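Local coordinates for protein glucosamine-6-phosphate deaminase (Bacillus subtilis, PDB 2BKX) that belongs to the glucosamine-6-phosphate isomerase/6-phosphogluconolactonase family, has a Rossmann-like alpha/beta core and holds fructose -6-phosphate in a pocket, at residues Asp67-Leu72 with Ile139-Pro144; Asp76-His81 with Arg167-Ile172. All coordinates share one frame; numbering follows the deposited sequence. Where two conformers were deposited one is given.

Contact 1 (Asp67-Leu72 with Ile139-Pro144); sequences DEYAGL and IGFNEP. With F6R (fructose -6-phosphate), chain C.
Asp-67 and Phe-141 meet beside the bound fructose -6-phosphate, with carboxylate oxygen OD1 over one face of the phenyl ring. Asp-67 was modelled in two conformers. In one of them CG stands between the backbone N and the carbonyl carbon (chi1 42°), and OD1 comes 3.7 Å from Phe-141 CD1, above the ring plane and toward its rim. The aliphatic base of the same side chain follows, with Asp-67 CB 3.9 Å from Phe-141 CD1. In this conformer OD2 accepts a hydrogen bond from the ligand hydroxyl O1 at 2.9 Å. Gly-140, at positive phi, contributes backbone instead of a side chain: its carbonyl O takes a hydrogen bond from ligand O3 at 2.7 Å.

Farther along the ring, Phe-141 CZ touches Tyr-69 CE2 at 4.2 Å. These two rings meet obliquely, planes at 37°, while the Tyr-69 hydroxyl is hydrogen-bonded to Asn-165. The loop itself is tied by Asn-142, whose backbone N and ND2 reach Ile-139 O from opposite faces of the carbonyl plane.

The contact is buried. It joins strand 62-69 to the loop after strand 128-131; Phe-141 also packs on Val-155 of strand 153-156 and Ala-179 of strand 178-181, while Asn-142 touches helix 184-188.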
# COMPACT_ATOMS: atom_id res chain seq x y z
N ASP A 67 6.61 0.29 -0.88
CA ASP A 67 7.73 -0.22 -0.11
C ASP A 67 8.39 -1.44 -0.69
O ASP A 67 7.88 -2.09 -1.61
CB ASP A 67 7.32 -0.45 1.37
CG ASP A 67 6.00 -1.06 1.57
OD1 ASP A 67 5.41 -0.61 2.58
OD2 ASP A 67 5.54 -1.95 0.80
N GLU A 68 9.58 -1.74 -0.17
CA GLU A 68 10.33 -2.95 -0.52
C GLU A 68 11.24 -3.27 0.64
O GLU A 68 11.70 -2.38 1.35
CB GLU A 68 11.13 -2.77 -1.79
CG GLU A 68 12.01 -3.95 -2.23
CD GLU A 68 11.24 -5.23 -2.51
OE1 GLU A 68 10.68 -5.84 -1.57
OE2 GLU A 68 11.15 -5.60 -3.71
N TYR A 69 11.47 -4.56 0.87
CA TYR A 69 12.36 -4.96 1.94
C TYR A 69 13.83 -4.67 1.54
O TYR A 69 14.23 -4.85 0.39
CB TYR A 69 12.24 -6.44 2.22
CG TYR A 69 11.01 -6.90 2.95
CD1 TYR A 69 10.07 -7.72 2.32
CD2 TYR A 69 10.77 -6.55 4.27
CE1 TYR A 69 8.94 -8.16 2.99
CE2 TYR A 69 9.65 -6.98 4.95
CZ TYR A 69 8.76 -7.81 4.33
OH TYR A 69 7.68 -8.24 5.05
N ALA A 70 14.63 -4.25 2.52
CA ALA A 70 16.06 -4.05 2.28
C ALA A 70 16.77 -5.36 2.21
O ALA A 70 16.57 -6.24 3.02
CB ALA A 70 16.68 -3.18 3.38
N GLY A 71 17.61 -5.49 1.20
CA GLY A 71 18.48 -6.64 1.07
C GLY A 71 17.92 -7.75 0.21
O GLY A 71 18.61 -8.77 0.04
N LEU A 72 16.71 -7.58 -0.32
CA LEU A 72 16.12 -8.59 -1.19
C LEU A 72 16.19 -8.14 -2.65
O LEU A 72 15.82 -7.02 -2.98
CB LEU A 72 14.67 -8.89 -0.82
CG LEU A 72 14.37 -9.41 0.58
CD1 LEU A 72 12.94 -9.85 0.73
CD2 LEU A 72 15.33 -10.55 0.99
N ILE A 139 1.43 2.92 8.11
CA ILE A 139 1.06 3.03 6.69
C ILE A 139 2.37 3.02 5.91
O ILE A 139 3.36 3.58 6.35
CB ILE A 139 0.15 4.22 6.37
CG1 ILE A 139 0.75 5.53 6.83
CG2 ILE A 139 -1.23 4.00 7.00
CD1 ILE A 139 -0.01 6.80 6.37
N GLY A 140 2.39 2.35 4.79
CA GLY A 140 3.66 1.89 4.25
C GLY A 140 4.42 1.16 5.35
O GLY A 140 3.81 0.41 6.11
N PHE A 141 5.71 1.41 5.48
CA PHE A 141 6.45 0.97 6.68
C PHE A 141 6.86 2.15 7.55
O PHE A 141 7.92 2.15 8.22
CB PHE A 141 7.63 0.07 6.34
CG PHE A 141 7.25 -1.33 5.91
CD1 PHE A 141 7.97 -1.92 4.91
CD2 PHE A 141 6.25 -2.08 6.56
CE1 PHE A 141 7.74 -3.26 4.54
CE2 PHE A 141 6.00 -3.41 6.16
CZ PHE A 141 6.75 -3.99 5.17
N ASN A 142 6.01 3.18 7.55
CA ASN A 142 6.15 4.30 8.48
C ASN A 142 5.62 3.90 9.84
O ASN A 142 4.40 3.86 10.02
CB ASN A 142 5.42 5.53 7.95
CG ASN A 142 5.97 5.98 6.63
OD1 ASN A 142 7.03 6.61 6.58
ND2 ASN A 142 5.24 5.71 5.57
N GLU A 143 6.54 3.51 10.73
CA GLU A 143 6.17 2.98 12.03
C GLU A 143 5.85 4.11 13.00
O GLU A 143 6.18 5.28 12.76
CB GLU A 143 7.29 2.12 12.60
CG GLU A 143 7.68 0.92 11.73
CD GLU A 143 6.78 -0.30 11.81
OE1 GLU A 143 5.58 -0.17 12.10
OE2 GLU A 143 7.27 -1.44 11.61
N PRO A 144 5.21 3.78 14.14
CA PRO A 144 4.97 4.81 15.14
C PRO A 144 6.18 5.65 15.47
O PRO A 144 7.30 5.13 15.59
CB PRO A 144 4.49 3.99 16.33
CG PRO A 144 3.81 2.82 15.71
CD PRO A 144 4.64 2.48 14.53
C1 F6R C . 1.84 -2.56 2.02
C2 F6R C . 2.36 -1.84 3.25
C3 F6R C . 2.04 -2.23 4.70
C4 F6R C . 0.83 -3.18 4.84
C5 F6R C . 0.50 -3.53 6.28
C6 F6R C . -0.66 -4.52 6.36
O1 F6R C . 2.61 -2.24 0.84
O2 F6R C . 3.04 -0.86 3.06
O3 F6R C . 1.69 -1.05 5.41
O4 F6R C . -0.30 -2.56 4.24
O5 F6R C . 1.63 -4.04 6.98
O6 F6R C . -0.25 -5.76 5.79
P F6R C . -1.34 -6.90 5.52
O1P F6R C . -2.21 -6.40 4.40
O2P F6R C . -2.12 -7.03 6.80
O3P F6R C . -0.59 -8.13 5.14

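Contact 2 (Asp76-His81 with Arg167-Ile172); sequences DPNSYH and RYFPSI. With F6R (fructose -6-phosphate), chain C.
Asn-78 lies against the ring of Phe-169, presented by a type I beta turn from Asp-76 to Ser-79 that leads into helix 80-89. An Asx turn stiffens this bend: Asp-76 OD1 accepts from Asn-78 N at 2.9 Å, along a nearly straight N-H (164°) and with the lone pair directed away from OD2. Ser-79 is the N-cap of the helix; its OG is bonded to Asp-76 O, in the carbonyl plane, and also reaches Phe-82 N. Asp-76 O accepts from Ser-79 N as well and is therefore gripped twice.

The Asn-78 side chain can be followed outward over the aromatic face. CB sits 3.4 Å from Phe-169 CE2, and CG, anti to its own carbonyl carbon (chi1 -81°), lies above the same side of the ring at 3.5 Å from CD2. Beyond CG the amide spreads flat over the phenyl, the two planes only 10° apart, in a stacked amide-aromatic pair. One amide arm is over the ring centre and approaches the Tyr-168 carbonyl; the other runs toward Pro-170 CD. The amide is probably turned over in the model, so which arm carries nitrogen remains doubtful. If it is flipped, the arm near Tyr-168 O may donate a hydrogen bond to it.

The contact lies at the surface and joins the approach to helix 80-89 to the loop following helix 159-165. That loop also contributes to the ligand pocket. Arg-167 CG lies over the centre of one face of the Tyr-168 ring, and its extended chain carries the guanidinium to the phosphate, where NH2 donates from the guanidinium edge to O3P of fructose -6-phosphate at 2.8 Å.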
# COMPACT_ATOMS: atom_id res chain seq x y z
N ASP A 76 13.74 -12.53 -5.61
CA ASP A 76 13.51 -13.23 -4.30
C ASP A 76 12.02 -13.36 -4.10
O ASP A 76 11.30 -12.38 -4.25
CB ASP A 76 14.12 -12.41 -3.17
CG ASP A 76 14.13 -13.15 -1.86
OD1 ASP A 76 13.06 -13.51 -1.35
OD2 ASP A 76 15.22 -13.39 -1.31
N PRO A 77 11.52 -14.57 -3.79
CA PRO A 77 10.08 -14.77 -3.67
C PRO A 77 9.44 -13.96 -2.56
O PRO A 77 8.23 -13.84 -2.55
CB PRO A 77 9.98 -16.27 -3.43
CG PRO A 77 11.24 -16.64 -2.82
CD PRO A 77 12.26 -15.83 -3.52
N ASN A 78 10.21 -13.42 -1.63
CA ASN A 78 9.64 -12.57 -0.58
C ASN A 78 9.75 -11.09 -0.85
O ASN A 78 9.30 -10.28 -0.04
CB ASN A 78 10.25 -12.91 0.79
CG ASN A 78 9.62 -14.09 1.38
OD1 ASN A 78 8.46 -14.03 1.86
ND2 ASN A 78 10.30 -15.20 1.32
N SER A 79 10.33 -10.72 -1.99
CA SER A 79 10.37 -9.31 -2.36
C SER A 79 9.02 -8.82 -2.84
O SER A 79 8.20 -9.58 -3.31
CB SER A 79 11.40 -9.07 -3.44
OG SER A 79 11.00 -9.56 -4.67
N TYR A 80 8.80 -7.53 -2.64
CA TYR A 80 7.59 -6.93 -3.15
C TYR A 80 7.58 -6.75 -4.67
O TYR A 80 6.50 -6.69 -5.28
CB TYR A 80 7.29 -5.65 -2.37
CG TYR A 80 6.87 -5.93 -0.91
CD1 TYR A 80 6.97 -4.96 0.07
CD2 TYR A 80 6.35 -7.16 -0.54
CE1 TYR A 80 6.56 -5.19 1.38
CE2 TYR A 80 5.95 -7.40 0.77
CZ TYR A 80 6.05 -6.42 1.73
OH TYR A 80 5.61 -6.63 3.03
N HIS A 81 8.76 -6.68 -5.27
CA HIS A 81 8.87 -6.80 -6.72
C HIS A 81 8.22 -8.11 -7.17
O HIS A 81 7.40 -8.13 -8.06
CB HIS A 81 10.32 -6.81 -7.23
CG HIS A 81 10.97 -5.48 -7.38
ND1 HIS A 81 11.37 -4.71 -6.29
CD2 HIS A 81 11.28 -4.77 -8.49
CE1 HIS A 81 11.94 -3.60 -6.75
NE2 HIS A 81 11.89 -3.60 -8.06
N ARG A 167 4.58 -14.99 8.73
CA ARG A 167 3.75 -15.98 8.04
C ARG A 167 4.13 -16.19 6.60
O ARG A 167 3.86 -17.22 6.03
CB ARG A 167 2.26 -15.60 8.14
CG ARG A 167 1.86 -14.32 7.41
CD ARG A 167 0.51 -13.66 7.96
NE ARG A 167 -0.18 -12.72 7.03
CZ ARG A 167 -0.31 -11.37 7.14
NH1 ARG A 167 0.16 -10.68 8.21
NH2 ARG A 167 -1.00 -10.66 6.19
N TYR A 168 4.77 -15.19 5.99
CA TYR A 168 5.16 -15.30 4.58
C TYR A 168 6.56 -15.84 4.32
O TYR A 168 6.92 -16.06 3.16
CB TYR A 168 5.03 -13.92 3.95
CG TYR A 168 3.58 -13.44 3.93
CD1 TYR A 168 3.20 -12.29 4.58
CD2 TYR A 168 2.58 -14.22 3.35
CE1 TYR A 168 1.90 -11.86 4.56
CE2 TYR A 168 1.27 -13.81 3.33
CZ TYR A 168 0.93 -12.62 3.94
OH TYR A 168 -0.39 -12.25 3.93
N PHE A 169 7.35 -16.03 5.38
CA PHE A 169 8.75 -16.40 5.26
C PHE A 169 9.00 -17.84 5.68
O PHE A 169 8.22 -18.39 6.44
CB PHE A 169 9.61 -15.44 6.08
CG PHE A 169 9.74 -14.10 5.46
CD1 PHE A 169 8.75 -13.15 5.63
CD2 PHE A 169 10.82 -13.79 4.67
CE1 PHE A 169 8.86 -11.91 5.04
CE2 PHE A 169 10.92 -12.56 4.08
CZ PHE A 169 9.96 -11.62 4.28
N PRO A 170 10.10 -18.42 5.20
CA PRO A 170 10.42 -19.78 5.63
C PRO A 170 10.66 -19.91 7.10
O PRO A 170 10.43 -20.95 7.68
CB PRO A 170 11.72 -20.07 4.87
CG PRO A 170 11.72 -19.22 3.73
CD PRO A 170 11.05 -17.93 4.20
N SER A 171 11.16 -18.85 7.72
CA SER A 171 11.55 -18.90 9.14
C SER A 171 11.56 -17.49 9.68
O SER A 171 11.62 -16.55 8.92
CB SER A 171 12.97 -19.46 9.28
OG SER A 171 13.90 -18.64 8.61
N ILE A 172 11.51 -17.36 11.00
CA ILE A 172 11.61 -16.02 11.60
C ILE A 172 12.95 -15.35 11.30
O ILE A 172 13.00 -14.13 11.09
CB ILE A 172 11.32 -16.08 13.12
CG1 ILE A 172 11.14 -14.68 13.71
CG2 ILE A 172 12.37 -16.83 13.88
CD1 ILE A 172 9.95 -13.82 13.12
C1 F6R C . 1.84 -2.56 2.02
C2 F6R C . 2.36 -1.84 3.25
C3 F6R C . 2.04 -2.23 4.70
C4 F6R C . 0.83 -3.18 4.84
C5 F6R C . 0.50 -3.53 6.28
C6 F6R C . -0.66 -4.52 6.36
O1 F6R C . 2.61 -2.24 0.84
O2 F6R C . 3.04 -0.86 3.06
O3 F6R C . 1.69 -1.05 5.41
O4 F6R C . -0.30 -2.56 4.24
O5 F6R C . 1.63 -4.04 6.98
O6 F6R C . -0.25 -5.76 5.79
P F6R C . -1.34 -6.90 5.52
O1P F6R C . -2.21 -6.40 4.40
O2P F6R C . -2.12 -7.03 6.80
O3P F6R C . -0.59 -8.13 5.14

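Overall arrangement
Contacts 1 and 2 interleave along the chain, in the order 67-72, 76-81, 139-144, 167-172, and their centres lie 13 Å apart. Glu-68 joins them: OE2 is 2.7 Å from His-81 ND1 and OE1 is 2.8 Å from Tyr-80 N, both hydrogen bonds, fastening strand 62-69 to the start of helix 80-89. The Tyr-80 ring, from segment 76-81, packs on contact 1, with its CD1 3.4 Å from Asp-67 OD2. Both contacts touch fructose -6-phosphate at different ends: Asp-67 and Gly-140 of contact 1 bind hydroxyls O1 and O3, and Arg-167 of contact 2 binds phosphate oxygen O3P. Thr-36, Gly-38, Thr-39, His-138 and Lys-202 add further hydrogen bonds to the ligand.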